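PDB 2ESN: probable transcriptional regulator, which probably regulates transcription as a LysR-type protein, joining a helix-turn-helix DNA-binding domain to an effector-binding domain of periplasmic-binding-protein type. Local coordinates for residues G28-E33 with S39-A44; N121-S126 with H294-G299; R139-E144 with E166-H171; H171-D176 with G299-L304; T235-L240 with R258-A263. All coordinates share one frame; numbering follows the deposited sequence.

Interaction 1: residues G28-E33 with S39-A44; sequences GTAASE and SAFSHA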
# COMPACT_ATOMS: atom_id res chain seq x y z
N GLY C 28 6.32 -34.82 -34.78
CA GLY C 28 6.81 -34.03 -35.90
C GLY C 28 6.50 -32.56 -35.79
O GLY C 28 7.39 -31.72 -35.97
N THR C 29 5.28 -32.21 -35.46
CA THR C 29 5.05 -30.77 -35.25
C THR C 29 5.61 -30.14 -33.97
O THR C 29 5.85 -28.93 -33.92
CB THR C 29 3.62 -30.39 -35.40
OG1 THR C 29 2.80 -31.28 -34.61
CG2 THR C 29 3.23 -30.47 -36.95
N ALA C 30 5.78 -30.94 -32.91
CA ALA C 30 6.38 -30.40 -31.69
C ALA C 30 7.83 -30.10 -32.03
O ALA C 30 8.34 -29.03 -31.68
CB ALA C 30 6.27 -31.44 -30.51
N ALA C 31 8.50 -31.03 -32.70
CA ALA C 31 9.89 -30.88 -33.07
C ALA C 31 10.09 -29.65 -33.96
O ALA C 31 10.90 -28.78 -33.64
CB ALA C 31 10.41 -32.13 -33.76
N SER C 32 9.34 -29.54 -35.07
CA SER C 32 9.48 -28.32 -35.90
C SER C 32 9.11 -27.04 -35.11
O SER C 32 9.78 -26.05 -35.26
CB SER C 32 8.80 -28.41 -37.27
OG SER C 32 7.40 -28.40 -37.16
N GLU C 33 8.12 -27.07 -34.21
CA GLU C 33 7.97 -25.91 -33.31
C GLU C 33 9.32 -25.57 -32.57
O GLU C 33 9.69 -24.41 -32.45
CB GLU C 33 6.79 -26.05 -32.32
CG GLU C 33 6.46 -24.74 -31.61
CD GLU C 33 5.56 -24.86 -30.41
OE1 GLU C 33 5.97 -24.41 -29.32
OE2 GLU C 33 4.44 -25.43 -30.52
N SER C 39 15.25 -36.98 -34.28
CA SER C 39 15.97 -37.86 -33.39
C SER C 39 16.39 -37.11 -32.13
O SER C 39 16.45 -37.71 -31.04
CB SER C 39 17.14 -38.55 -34.12
OG SER C 39 18.37 -37.86 -34.01
N ALA C 40 16.59 -35.79 -32.27
CA ALA C 40 16.92 -34.93 -31.14
C ALA C 40 15.71 -34.86 -30.23
O ALA C 40 15.86 -34.97 -28.99
CB ALA C 40 17.33 -33.54 -31.59
N PHE C 41 14.54 -34.63 -30.83
CA PHE C 41 13.28 -34.66 -30.13
C PHE C 41 13.06 -35.97 -29.39
O PHE C 41 12.57 -36.01 -28.26
CB PHE C 41 12.07 -34.41 -31.06
CG PHE C 41 10.80 -34.05 -30.29
CD1 PHE C 41 10.56 -32.72 -29.90
CD2 PHE C 41 9.89 -35.02 -29.94
CE1 PHE C 41 9.41 -32.35 -29.17
CE2 PHE C 41 8.73 -34.69 -29.20
CZ PHE C 41 8.48 -33.37 -28.81
N SER C 42 13.35 -37.06 -30.07
CA SER C 42 12.98 -38.35 -29.52
C SER C 42 13.93 -38.67 -28.33
O SER C 42 13.50 -39.23 -27.33
CB SER C 42 13.13 -39.38 -30.63
OG SER C 42 12.79 -40.67 -30.18
N HIS C 43 15.20 -38.27 -28.46
CA HIS C 43 16.19 -38.41 -27.38
C HIS C 43 15.69 -37.59 -26.18
O HIS C 43 15.69 -38.07 -25.05
CB HIS C 43 17.61 -37.97 -27.85
CG HIS C 43 18.65 -37.91 -26.75
ND1 HIS C 43 18.79 -38.88 -25.77
CD2 HIS C 43 19.67 -37.03 -26.54
CE1 HIS C 43 19.79 -38.56 -24.96
NE2 HIS C 43 20.34 -37.45 -25.40
N ALA C 44 15.24 -36.36 -26.43
CA ALA C 44 14.84 -35.45 -25.34
C ALA C 44 13.66 -36.03 -24.62
O ALA C 44 13.61 -36.01 -23.37
CB ALA C 44 14.52 -34.06 -25.87

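Interaction 2: residues N121-S126 with H294-G299; sequences NRLQHS and HAWMIG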
# COMPACT_ATOMS: atom_id res chain seq x y z
N ASN C 121 -5.41 6.77 -35.33
CA ASN C 121 -5.71 6.88 -36.74
C ASN C 121 -4.55 6.29 -37.56
O ASN C 121 -4.80 5.65 -38.57
CB ASN C 121 -5.90 8.37 -37.14
CG ASN C 121 -6.22 8.48 -38.61
OD1 ASN C 121 -7.30 8.05 -39.07
ND2 ASN C 121 -5.23 8.81 -39.36
N ARG C 122 -3.31 6.61 -37.17
CA ARG C 122 -2.13 6.09 -37.80
C ARG C 122 -1.88 4.61 -37.37
O ARG C 122 -1.77 3.71 -38.21
CB ARG C 122 -0.91 6.97 -37.43
CG ARG C 122 0.40 6.43 -38.00
CD ARG C 122 1.63 7.05 -37.30
NE ARG C 122 1.71 8.49 -37.57
CZ ARG C 122 2.67 9.27 -37.07
NH1 ARG C 122 3.60 8.74 -36.27
NH2 ARG C 122 2.68 10.57 -37.36
N LEU C 123 -1.76 4.38 -36.06
CA LEU C 123 -1.36 3.05 -35.53
C LEU C 123 -2.24 1.89 -35.90
O LEU C 123 -1.74 0.73 -36.07
CB LEU C 123 -1.08 3.09 -34.01
CG LEU C 123 0.06 4.03 -33.55
CD1 LEU C 123 0.46 3.72 -32.07
CD2 LEU C 123 1.30 4.01 -34.42
N GLN C 124 -3.54 2.14 -36.05
CA GLN C 124 -4.43 1.08 -36.56
C GLN C 124 -3.92 0.47 -37.91
O GLN C 124 -4.20 -0.67 -38.20
CB GLN C 124 -5.90 1.56 -36.72
CG GLN C 124 -6.04 2.52 -37.87
CD GLN C 124 -7.40 3.13 -38.02
OE1 GLN C 124 -8.42 2.55 -37.67
NE2 GLN C 124 -7.40 4.37 -38.50
N HIS C 125 -3.18 1.23 -38.69
CA HIS C 125 -2.66 0.78 -39.99
C HIS C 125 -1.24 0.34 -39.83
O HIS C 125 -0.89 -0.71 -40.28
CB HIS C 125 -2.72 1.93 -41.06
CG HIS C 125 -4.11 2.38 -41.40
ND1 HIS C 125 -5.05 1.52 -41.93
CD2 HIS C 125 -4.76 3.55 -41.16
CE1 HIS C 125 -6.21 2.17 -42.09
NE2 HIS C 125 -6.05 3.40 -41.62
N SER C 126 -0.40 1.20 -39.23
CA SER C 126 1.03 0.95 -39.19
C SER C 126 1.50 -0.09 -38.13
O SER C 126 2.62 -0.60 -38.23
CB SER C 126 1.79 2.27 -38.98
OG SER C 126 1.64 2.75 -37.65
N HIS C 294 9.85 1.86 -26.34
CA HIS C 294 9.75 3.20 -25.87
C HIS C 294 10.35 4.20 -26.84
O HIS C 294 9.77 5.26 -27.05
CB HIS C 294 10.44 3.35 -24.52
CG HIS C 294 9.58 2.92 -23.39
ND1 HIS C 294 9.46 3.66 -22.23
CD2 HIS C 294 8.76 1.85 -23.25
CE1 HIS C 294 8.62 3.04 -21.40
NE2 HIS C 294 8.16 1.95 -22.01
N ALA C 295 11.50 3.88 -27.42
CA ALA C 295 12.12 4.75 -28.42
C ALA C 295 11.20 4.92 -29.65
O ALA C 295 11.06 5.99 -30.17
CB ALA C 295 13.54 4.18 -28.86
N TRP C 296 10.55 3.85 -30.10
CA TRP C 296 9.62 3.96 -31.24
C TRP C 296 8.43 4.91 -30.91
O TRP C 296 8.11 5.85 -31.69
CB TRP C 296 9.16 2.58 -31.62
CG TRP C 296 8.08 2.54 -32.66
CD1 TRP C 296 8.24 2.63 -34.00
CD2 TRP C 296 6.67 2.37 -32.43
NE1 TRP C 296 7.03 2.52 -34.62
CE2 TRP C 296 6.04 2.40 -33.68
CE3 TRP C 296 5.88 2.24 -31.26
CZ2 TRP C 296 4.66 2.25 -33.84
CZ3 TRP C 296 4.47 2.09 -31.42
CH2 TRP C 296 3.89 2.11 -32.71
N MET C 297 7.81 4.67 -29.74
CA MET C 297 6.64 5.42 -29.37
C MET C 297 7.01 6.87 -29.20
O MET C 297 6.26 7.79 -29.61
CB MET C 297 5.95 4.85 -28.13
CG MET C 297 4.66 5.66 -27.74
SD MET C 297 3.34 5.67 -28.96
CE MET C 297 2.75 4.14 -28.69
N ILE C 298 8.20 7.12 -28.63
CA ILE C 298 8.68 8.50 -28.55
C ILE C 298 8.77 9.13 -29.96
O ILE C 298 8.30 10.23 -30.18
CB ILE C 298 10.03 8.60 -27.85
CG1 ILE C 298 9.86 8.42 -26.34
CG2 ILE C 298 10.61 9.97 -28.05
CD1 ILE C 298 11.18 8.07 -25.63
N GLY C 299 9.38 8.43 -30.91
CA GLY C 299 9.42 8.94 -32.29
C GLY C 299 8.06 9.06 -32.98
O GLY C 299 7.87 9.93 -33.84

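Interaction 3: residues R139-E144 with E166-H171; sequences RKLSVE and EGIQAH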
# COMPACT_ATOMS: atom_id res chain seq x y z
N ARG C 139 -1.49 11.20 -9.56
CA ARG C 139 -0.87 12.48 -9.91
C ARG C 139 -0.35 12.48 -11.33
O ARG C 139 -0.24 11.42 -11.93
CB ARG C 139 0.27 12.81 -8.96
CG ARG C 139 1.31 11.70 -8.83
CD ARG C 139 2.05 11.82 -7.50
NE ARG C 139 3.18 12.72 -7.63
CZ ARG C 139 3.67 13.49 -6.65
NH1 ARG C 139 3.11 13.46 -5.43
NH2 ARG C 139 4.71 14.28 -6.89
N LYS C 140 -0.03 13.68 -11.84
CA LYS C 140 0.50 13.84 -13.21
C LYS C 140 1.72 12.94 -13.48
O LYS C 140 1.82 12.27 -14.50
CB LYS C 140 0.88 15.28 -13.51
CG LYS C 140 1.48 15.43 -14.92
CD LYS C 140 1.32 16.82 -15.52
CE LYS C 140 2.00 17.91 -14.71
NZ LYS C 140 3.39 18.26 -15.17
N LEU C 141 2.63 12.91 -12.52
CA LEU C 141 3.98 12.41 -12.75
C LEU C 141 4.43 11.62 -11.53
O LEU C 141 4.89 12.19 -10.57
CB LEU C 141 4.88 13.62 -12.98
CG LEU C 141 6.03 13.49 -13.95
CD1 LEU C 141 6.64 14.85 -14.16
CD2 LEU C 141 7.05 12.50 -13.39
N SER C 142 4.24 10.30 -11.57
CA SER C 142 4.70 9.42 -10.51
C SER C 142 5.94 8.65 -11.04
O SER C 142 5.81 7.61 -11.71
CB SER C 142 3.56 8.49 -10.06
OG SER C 142 4.04 7.24 -9.55
N VAL C 143 7.13 9.21 -10.76
CA VAL C 143 8.43 8.64 -11.15
C VAL C 143 8.56 7.17 -10.73
O VAL C 143 9.20 6.36 -11.42
CB VAL C 143 9.63 9.49 -10.59
CG1 VAL C 143 9.45 9.80 -9.10
CG2 VAL C 143 10.99 8.82 -10.86
N GLU C 144 7.92 6.85 -9.60
CA GLU C 144 7.81 5.48 -9.09
C GLU C 144 7.23 4.53 -10.19
O GLU C 144 7.85 3.49 -10.53
CB GLU C 144 6.94 5.43 -7.79
CG GLU C 144 6.84 6.77 -6.96
CD GLU C 144 5.73 6.73 -5.84
OE1 GLU C 144 5.20 5.63 -5.54
OE2 GLU C 144 5.40 7.82 -5.27
N GLU C 166 14.08 13.76 -11.07
CA GLU C 166 15.30 13.08 -11.50
C GLU C 166 14.97 11.74 -12.09
O GLU C 166 14.18 10.97 -11.53
CB GLU C 166 16.32 12.90 -10.37
CG GLU C 166 17.76 13.10 -10.88
CD GLU C 166 18.81 12.35 -10.06
OE1 GLU C 166 19.53 11.50 -10.66
OE2 GLU C 166 18.92 12.61 -8.83
N GLY C 167 15.59 11.44 -13.22
CA GLY C 167 15.21 10.25 -13.96
C GLY C 167 14.04 10.43 -14.93
O GLY C 167 13.78 9.54 -15.74
N ILE C 168 13.34 11.57 -14.86
CA ILE C 168 12.27 11.86 -15.83
C ILE C 168 12.77 12.70 -17.00
O ILE C 168 13.36 13.76 -16.82
CB ILE C 168 11.07 12.58 -15.18
CG1 ILE C 168 10.45 11.72 -14.07
CG2 ILE C 168 10.01 12.97 -16.24
CD1 ILE C 168 10.59 10.22 -14.25
N GLN C 169 12.52 12.20 -18.21
CA GLN C 169 12.64 13.00 -19.44
C GLN C 169 11.23 13.27 -20.06
O GLN C 169 10.30 12.48 -19.86
CB GLN C 169 13.55 12.27 -20.45
CG GLN C 169 13.00 10.90 -20.88
CD GLN C 169 13.97 10.04 -21.71
OE1 GLN C 169 15.10 10.47 -22.01
NE2 GLN C 169 13.53 8.81 -22.07
N ALA C 170 11.13 14.34 -20.84
CA ALA C 170 9.88 14.82 -21.42
C ALA C 170 10.09 15.17 -22.90
O ALA C 170 11.18 15.62 -23.30
CB ALA C 170 9.40 16.03 -20.67
N HIS C 171 9.07 14.94 -23.72
CA HIS C 171 9.11 15.34 -25.11
C HIS C 171 7.82 16.05 -25.47
O HIS C 171 6.72 15.51 -25.24
CB HIS C 171 9.35 14.13 -26.02
CG HIS C 171 10.75 13.60 -25.96
ND1 HIS C 171 11.13 12.59 -25.09
CD2 HIS C 171 11.86 13.93 -26.66
CE1 HIS C 171 12.41 12.33 -25.26
NE2 HIS C 171 12.88 13.13 -26.22

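Interaction 4: residues H171-D176 with G299-L304; sequences HDWFAD and GQLKGL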
# COMPACT_ATOMS: atom_id res chain seq x y z
N HIS C 171 9.07 14.94 -23.72
CA HIS C 171 9.11 15.34 -25.11
C HIS C 171 7.82 16.05 -25.47
O HIS C 171 6.72 15.51 -25.24
CB HIS C 171 9.35 14.13 -26.02
CG HIS C 171 10.75 13.60 -25.96
ND1 HIS C 171 11.13 12.59 -25.09
CD2 HIS C 171 11.86 13.93 -26.66
CE1 HIS C 171 12.41 12.33 -25.26
NE2 HIS C 171 12.88 13.13 -26.22
N ASP C 172 7.96 17.23 -26.06
CA ASP C 172 6.78 18.03 -26.41
C ASP C 172 6.04 17.48 -27.61
O ASP C 172 6.68 17.06 -28.60
CB ASP C 172 7.21 19.46 -26.64
CG ASP C 172 7.86 20.05 -25.41
OD1 ASP C 172 7.55 19.60 -24.28
OD2 ASP C 172 8.70 20.94 -25.59
N TRP C 173 4.71 17.45 -27.52
CA TRP C 173 3.91 17.02 -28.70
C TRP C 173 2.78 17.92 -29.25
O TRP C 173 2.26 17.68 -30.36
CB TRP C 173 3.49 15.55 -28.57
CG TRP C 173 2.66 15.25 -27.35
CD1 TRP C 173 3.13 15.03 -26.10
CD2 TRP C 173 1.21 15.16 -27.27
NE1 TRP C 173 2.08 14.81 -25.24
CE2 TRP C 173 0.89 14.85 -25.94
CE3 TRP C 173 0.16 15.32 -28.20
CZ2 TRP C 173 -0.47 14.68 -25.49
CZ3 TRP C 173 -1.17 15.15 -27.77
CH2 TRP C 173 -1.47 14.84 -26.42
N PHE C 174 2.40 18.95 -28.49
CA PHE C 174 1.32 19.85 -28.90
C PHE C 174 1.37 21.16 -28.14
O PHE C 174 1.27 21.17 -26.90
CB PHE C 174 -0.03 19.19 -28.59
CG PHE C 174 -1.22 19.96 -29.13
CD1 PHE C 174 -1.28 20.36 -30.47
CD2 PHE C 174 -2.30 20.26 -28.30
CE1 PHE C 174 -2.40 21.07 -30.97
CE2 PHE C 174 -3.41 20.93 -28.78
CZ PHE C 174 -3.47 21.36 -30.13
N ALA C 175 1.54 22.26 -28.87
CA ALA C 175 1.39 23.61 -28.27
C ALA C 175 -0.04 24.13 -28.52
O ALA C 175 -0.54 24.02 -29.61
CB ALA C 175 2.47 24.62 -28.87
N ASP C 176 -0.71 24.64 -27.50
CA ASP C 176 -2.06 25.22 -27.65
C ASP C 176 -2.23 26.38 -26.64
O ASP C 176 -1.32 26.67 -25.85
CB ASP C 176 -3.14 24.12 -27.41
CG ASP C 176 -4.58 24.50 -27.86
OD1 ASP C 176 -4.84 25.20 -28.88
OD2 ASP C 176 -5.48 23.97 -27.20
N GLY C 299 9.38 8.43 -30.91
CA GLY C 299 9.42 8.94 -32.29
C GLY C 299 8.06 9.06 -32.98
O GLY C 299 7.87 9.93 -33.84
N GLN C 300 7.11 8.19 -32.61
CA GLN C 300 5.76 8.27 -33.18
C GLN C 300 5.13 9.64 -32.94
O GLN C 300 4.65 10.26 -33.89
CB GLN C 300 4.84 7.14 -32.69
CG GLN C 300 5.11 5.82 -33.36
CD GLN C 300 5.07 5.90 -34.91
OE1 GLN C 300 4.00 6.06 -35.49
NE2 GLN C 300 6.24 5.76 -35.56
N LEU C 301 5.14 10.12 -31.69
CA LEU C 301 4.54 11.43 -31.37
C LEU C 301 5.28 12.62 -32.01
O LEU C 301 4.72 13.71 -32.13
CB LEU C 301 4.44 11.63 -29.87
CG LEU C 301 3.21 11.04 -29.20
CD1 LEU C 301 3.12 9.56 -29.45
CD2 LEU C 301 3.15 11.35 -27.68
N LYS C 302 6.51 12.37 -32.47
CA LYS C 302 7.39 13.44 -32.88
C LYS C 302 6.78 14.22 -34.00
O LYS C 302 6.47 15.40 -33.80
CB LYS C 302 8.85 12.98 -33.15
CG LYS C 302 9.75 13.33 -31.91
CD LYS C 302 11.00 12.44 -31.67
CE LYS C 302 11.63 12.85 -30.32
NZ LYS C 302 12.56 11.85 -29.60
N GLY C 303 6.52 13.58 -35.13
CA GLY C 303 5.88 14.33 -36.21
C GLY C 303 4.35 14.32 -36.19
O GLY C 303 3.73 14.96 -37.05
N LEU C 304 3.75 13.62 -35.21
CA LEU C 304 2.27 13.49 -35.14
C LEU C 304 1.42 14.79 -35.32
O LEU C 304 1.60 15.74 -34.59
CB LEU C 304 1.86 12.76 -33.85
CG LEU C 304 0.40 12.31 -33.81
CD1 LEU C 304 -0.01 11.23 -34.87
CD2 LEU C 304 0.07 11.86 -32.42

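Interaction 5: residues T235-L240 with R258-A263; sequences TVLAAL and RALAEA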
# COMPACT_ATOMS: atom_id res chain seq x y z
N THR C 235 -12.84 16.39 -15.52
CA THR C 235 -13.05 16.19 -16.98
C THR C 235 -13.31 17.55 -17.67
O THR C 235 -14.36 18.15 -17.41
CB THR C 235 -14.47 15.61 -17.24
OG1 THR C 235 -15.03 14.90 -16.14
CG2 THR C 235 -14.65 14.96 -18.52
N VAL C 236 -12.45 17.94 -18.62
CA VAL C 236 -12.67 19.07 -19.54
C VAL C 236 -13.89 18.86 -20.44
O VAL C 236 -14.70 19.78 -20.64
CB VAL C 236 -11.43 19.31 -20.44
CG1 VAL C 236 -11.53 20.67 -21.18
CG2 VAL C 236 -10.28 19.42 -19.61
N LEU C 237 -14.07 17.63 -20.96
CA LEU C 237 -15.08 17.45 -21.95
C LEU C 237 -16.46 17.50 -21.32
O LEU C 237 -17.34 18.15 -21.88
CB LEU C 237 -14.84 16.19 -22.82
CG LEU C 237 -13.58 16.09 -23.68
CD1 LEU C 237 -13.61 14.72 -24.49
CD2 LEU C 237 -13.36 17.31 -24.61
N ALA C 238 -16.67 16.88 -20.17
CA ALA C 238 -17.93 17.08 -19.47
C ALA C 238 -18.10 18.56 -19.07
O ALA C 238 -19.22 19.05 -19.05
CB ALA C 238 -18.05 16.17 -18.27
N ALA C 239 -17.00 19.22 -18.73
CA ALA C 239 -17.05 20.63 -18.25
C ALA C 239 -17.57 21.56 -19.35
O ALA C 239 -18.30 22.51 -19.08
CB ALA C 239 -15.66 21.10 -17.83
N LEU C 240 -17.17 21.28 -20.57
CA LEU C 240 -17.58 22.04 -21.75
C LEU C 240 -19.09 21.91 -21.90
O LEU C 240 -19.78 22.92 -22.10
CB LEU C 240 -16.81 21.54 -23.00
CG LEU C 240 -15.37 22.05 -23.04
CD1 LEU C 240 -14.49 21.18 -23.92
CD2 LEU C 240 -15.35 23.48 -23.58
N ARG C 258 -12.95 24.13 -29.07
CA ARG C 258 -13.31 24.09 -30.52
C ARG C 258 -13.99 22.82 -30.97
O ARG C 258 -14.91 22.90 -31.74
CB ARG C 258 -12.11 24.30 -31.40
CG ARG C 258 -11.56 25.69 -31.34
CD ARG C 258 -10.33 25.82 -32.25
NE ARG C 258 -10.71 26.66 -33.37
CZ ARG C 258 -11.29 26.23 -34.50
NH1 ARG C 258 -11.61 27.12 -35.44
NH2 ARG C 258 -11.53 24.92 -34.71
N ALA C 259 -13.53 21.66 -30.52
CA ALA C 259 -14.18 20.38 -30.86
C ALA C 259 -15.62 20.24 -30.32
O ALA C 259 -16.48 19.50 -30.86
CB ALA C 259 -13.33 19.23 -30.33
N LEU C 260 -15.91 20.91 -29.22
CA LEU C 260 -17.25 20.78 -28.68
C LEU C 260 -18.13 22.02 -28.86
O LEU C 260 -19.23 22.02 -28.37
CB LEU C 260 -17.17 20.35 -27.19
CG LEU C 260 -16.78 18.88 -26.95
CD1 LEU C 260 -16.93 18.49 -25.44
CD2 LEU C 260 -17.65 17.94 -27.84
N ALA C 261 -17.65 23.07 -29.53
CA ALA C 261 -18.36 24.36 -29.59
C ALA C 261 -19.80 24.17 -30.07
O ALA C 261 -20.80 24.67 -29.47
CB ALA C 261 -17.59 25.36 -30.47
N GLU C 262 -19.95 23.37 -31.11
CA GLU C 262 -21.32 23.12 -31.62
C GLU C 262 -22.12 22.14 -30.81
O GLU C 262 -23.28 22.40 -30.51
CB GLU C 262 -21.24 22.61 -33.08
CG GLU C 262 -21.28 23.72 -34.07
CD GLU C 262 -22.69 24.32 -34.19
OE1 GLU C 262 -23.71 23.62 -33.87
OE2 GLU C 262 -22.78 25.50 -34.61
N ALA C 263 -21.52 21.00 -30.52
CA ALA C 263 -22.18 19.98 -29.70
C ALA C 263 -22.73 20.53 -28.37
O ALA C 263 -23.82 20.10 -27.94
CB ALA C 263 -21.22 18.87 -29.38

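Interaction 1: residues G28-E33 with S39-A44
Phe-41 leaves its helix with CG anti to the backbone N (chi1 -164°), and this torsion sends the benzyl group across to Ala-30 and Ala-31 on the neighbouring helix. The two alanines meet different parts of the ring. At its far end, Phe-41 CZ lies 3.4 Å from Ala-30 CB, and CE1 is almost as near. Closer to the root, Phe-41 CD1 comes to 3.7 Å from Ala-31 CA, while Ala-31 CB rests alongside CB and CG of the phenylalanine. Both approaches are oblique to the ring plane. Small residues here let the backbones come close, with 5.9 Å between the CA atoms of Ala-31 and Phe-41. The helices 27-34 and 38-52 form the helix-turn-helix of a LysR-type DNA-binding domain, in which the second helix is by family analogy the recognition helix. Val-17 and Leu-21 of helix 15-24 touch the same ring, as do Val-27, Leu-34 and Ile-36, so the phenyl group lies buried where three helices meet. The contact is entirely apolar and buried, which implies that these two segments are held together by close fit and burial of apolar surface rather than by directed bonds.

Interaction 2: residues N121-S126 with H294-G299
Leu-123 and Trp-296 reach toward each other from two helices, 109-126 and 293-303, of the LysR effector-binding domain, whose fold is probably that of the periplasmic binding proteins. The gap they bridge is wide: the nearest CA atoms, those of Leu-123 and Met-297, are 10.4 Å apart, and long side chains must do all the touching. Trp-296 has CG anti to its own backbone N (chi1 173°), which carries the far end of the indole to the leucine although the side chain does not start out in that direction. Its CH2 atom sits against both leucine methyls, 3.6 Å from Leu-123 CD2 and 3.8 Å from Leu-123 CD1. CD2 also reaches Trp-296 CZ2, and the leucine meets the indole obliquely. Met-297 joins by a different route. Its chain bends twice, at chi2 (62°) and chi3 (77°), and the folded end brings CE to 4.1 Å from Leu-123 CD1, a looser approach. The leucine is thus shared between the far end of the indole and the methyl of the methionine. Beyond the pair, Phe-103 of strand 102-107 packs on both Trp-296 and Met-297, linking helix 293-303 to the sheet. Next to Leu-123 in the chain, Gln-124 OE1 accepts from Asp-247 N of the second subunit, while Gln-124 NE2 donates to Asn-121 O at 2.9 Å, nearly in its own amide plane.

Interaction 3: residues R139-E144 with E166-H171
Next to the packing of Leu-141 on Ile-168, Lys-140 NZ is gripped by three oxygens: a salt bridge to Glu-162 OE1 and hydrogen bonds to Tyr-157 O and Tyr-283 OH. The lysine belongs to the loop leading into helix 143-148, and the partner segment opens strand 168-183 of the large mixed sheet, both within an effector-binding domain of probable periplasmic-binding-protein fold. Beside this polar site the contact itself is apolar. Leu-141 and Ile-168 run past one another in opposite directions, CD2 of the leucine lying 3.6 Å from Ile-168 CG1 and a little farther from CG2. Val-143, in the first turn of the helix, meets the other end of the isoleucine: Val-143 CG2 stands 3.7 Å from Ile-168 CD1. That methyl is placed by an unusual chi2 of -30°, well away from a staggered position, which turns it to the valine. Ile-168 is therefore clasped by one residue on each side of Ser-142. Ser-142 itself holds the N-cap position, its OG making a weak hydrogen bond to Ala-145 N. Farther back in the loop, Arg-139 NE makes a weak hydrogen bond to Leu-141 O in the guanidinium plane. At the margin of the contact, Val-143 CG2 also rests 3.9 Å from the backbone oxygen Glu-166 O.

Interaction 4: residues H171-D176 with G299-L304
Helix 293-303 comes close to the strand backbone, with the CA atoms of Trp-173 and Leu-301 6.2 Å apart. Trp-173 has CG set between its backbone N and carbonyl carbon (chi1 59°), which folds the indole beside the main chain and leads its end away from the helix. Leu-301 lies alongside, pointing the same way, and lays CD2 over one indole face. This is a CH-pi contact: the methyl is 4.1 Å from the centroid of the five-membered ring of Trp-173 and 15° off its normal. His-171 O lies at the edge of the same indole, in its plane. The next residue, Lys-302, starts off away from the strand but returns with an extended chain, bringing its NZ to 3.6 Å from His-171 NE2 and its CE against CD2. The approach is oblique to the imidazole, and a nearby ammonium would probably make protonation of that ring less favourable. Strand 278-285 pairs by backbone bonds with this part of strand 168-183 and supplies Leu-282 to Leu-301 and Leu-280 to Trp-173. Leu-115 of helix 109-126 touches both Trp-173 and Leu-304, and Leu-123 of that helix touches Gln-300, so helix 293-303 packs against both the sheet and helix 109-126.

Interaction 5: residues T235-L240 with R258-A263
Leu-260 CD1 fits between Leu-237 and Leu-240, and this one methyl makes all the close approaches on its side. It lies 3.9 Å from Leu-237 CD2 and equally far from Leu-240 CB, with Leu-240 CD1 at a similar distance. It also comes to 3.6 Å from the backbone oxygen Leu-237 O, so it rests against both side chain and backbone of residues one turn apart. Leu-237 meets the incoming side chain at about a right angle. Leu-260 turns CG anti to its carbonyl carbon (chi1 -74°), and an extended chi2 then drives the methyl outward from helix 254-264, which is kinked just beyond. The next shell surrounds these groups. Phe-113 of helix 109-126 touches Leu-237, while Leu-250 and Leu-266, from two strands, back Leu-240. The start of helix 236-244 is held by Asp-109, whose carboxylate oxygens accept from Val-236 N and Leu-237 N. The second subunit reaches the cluster directly: Phe-241 of that chain packs on Leu-260, and Leu-237 meets its copy there. A buried leucine cluster that reaches into the subunit interface fits the paired effector-binding domains of LysR-type regulators.

From the N terminus, interaction 1 closes a short loop within the helix-turn-helix and stays apart from the rest, its nearest atoms about 25 Å or more from any other contact. All the others lie in the effector-binding domain. Interaction 2 opens on helix 109-126 and closes only on helix 293-303, near the C terminus; interactions 3 and 5 nest inside that long loop. Interaction 3 closes at the head of strand 168-183, where His-171 also opens interaction 4. Interaction 4 crosses interaction 2, sharing Gly-299, and encloses interaction 5. Helix 293-303 is thereby tied to both helix 109-126 and the sheet, while interactions 2 and 5 border the second subunit.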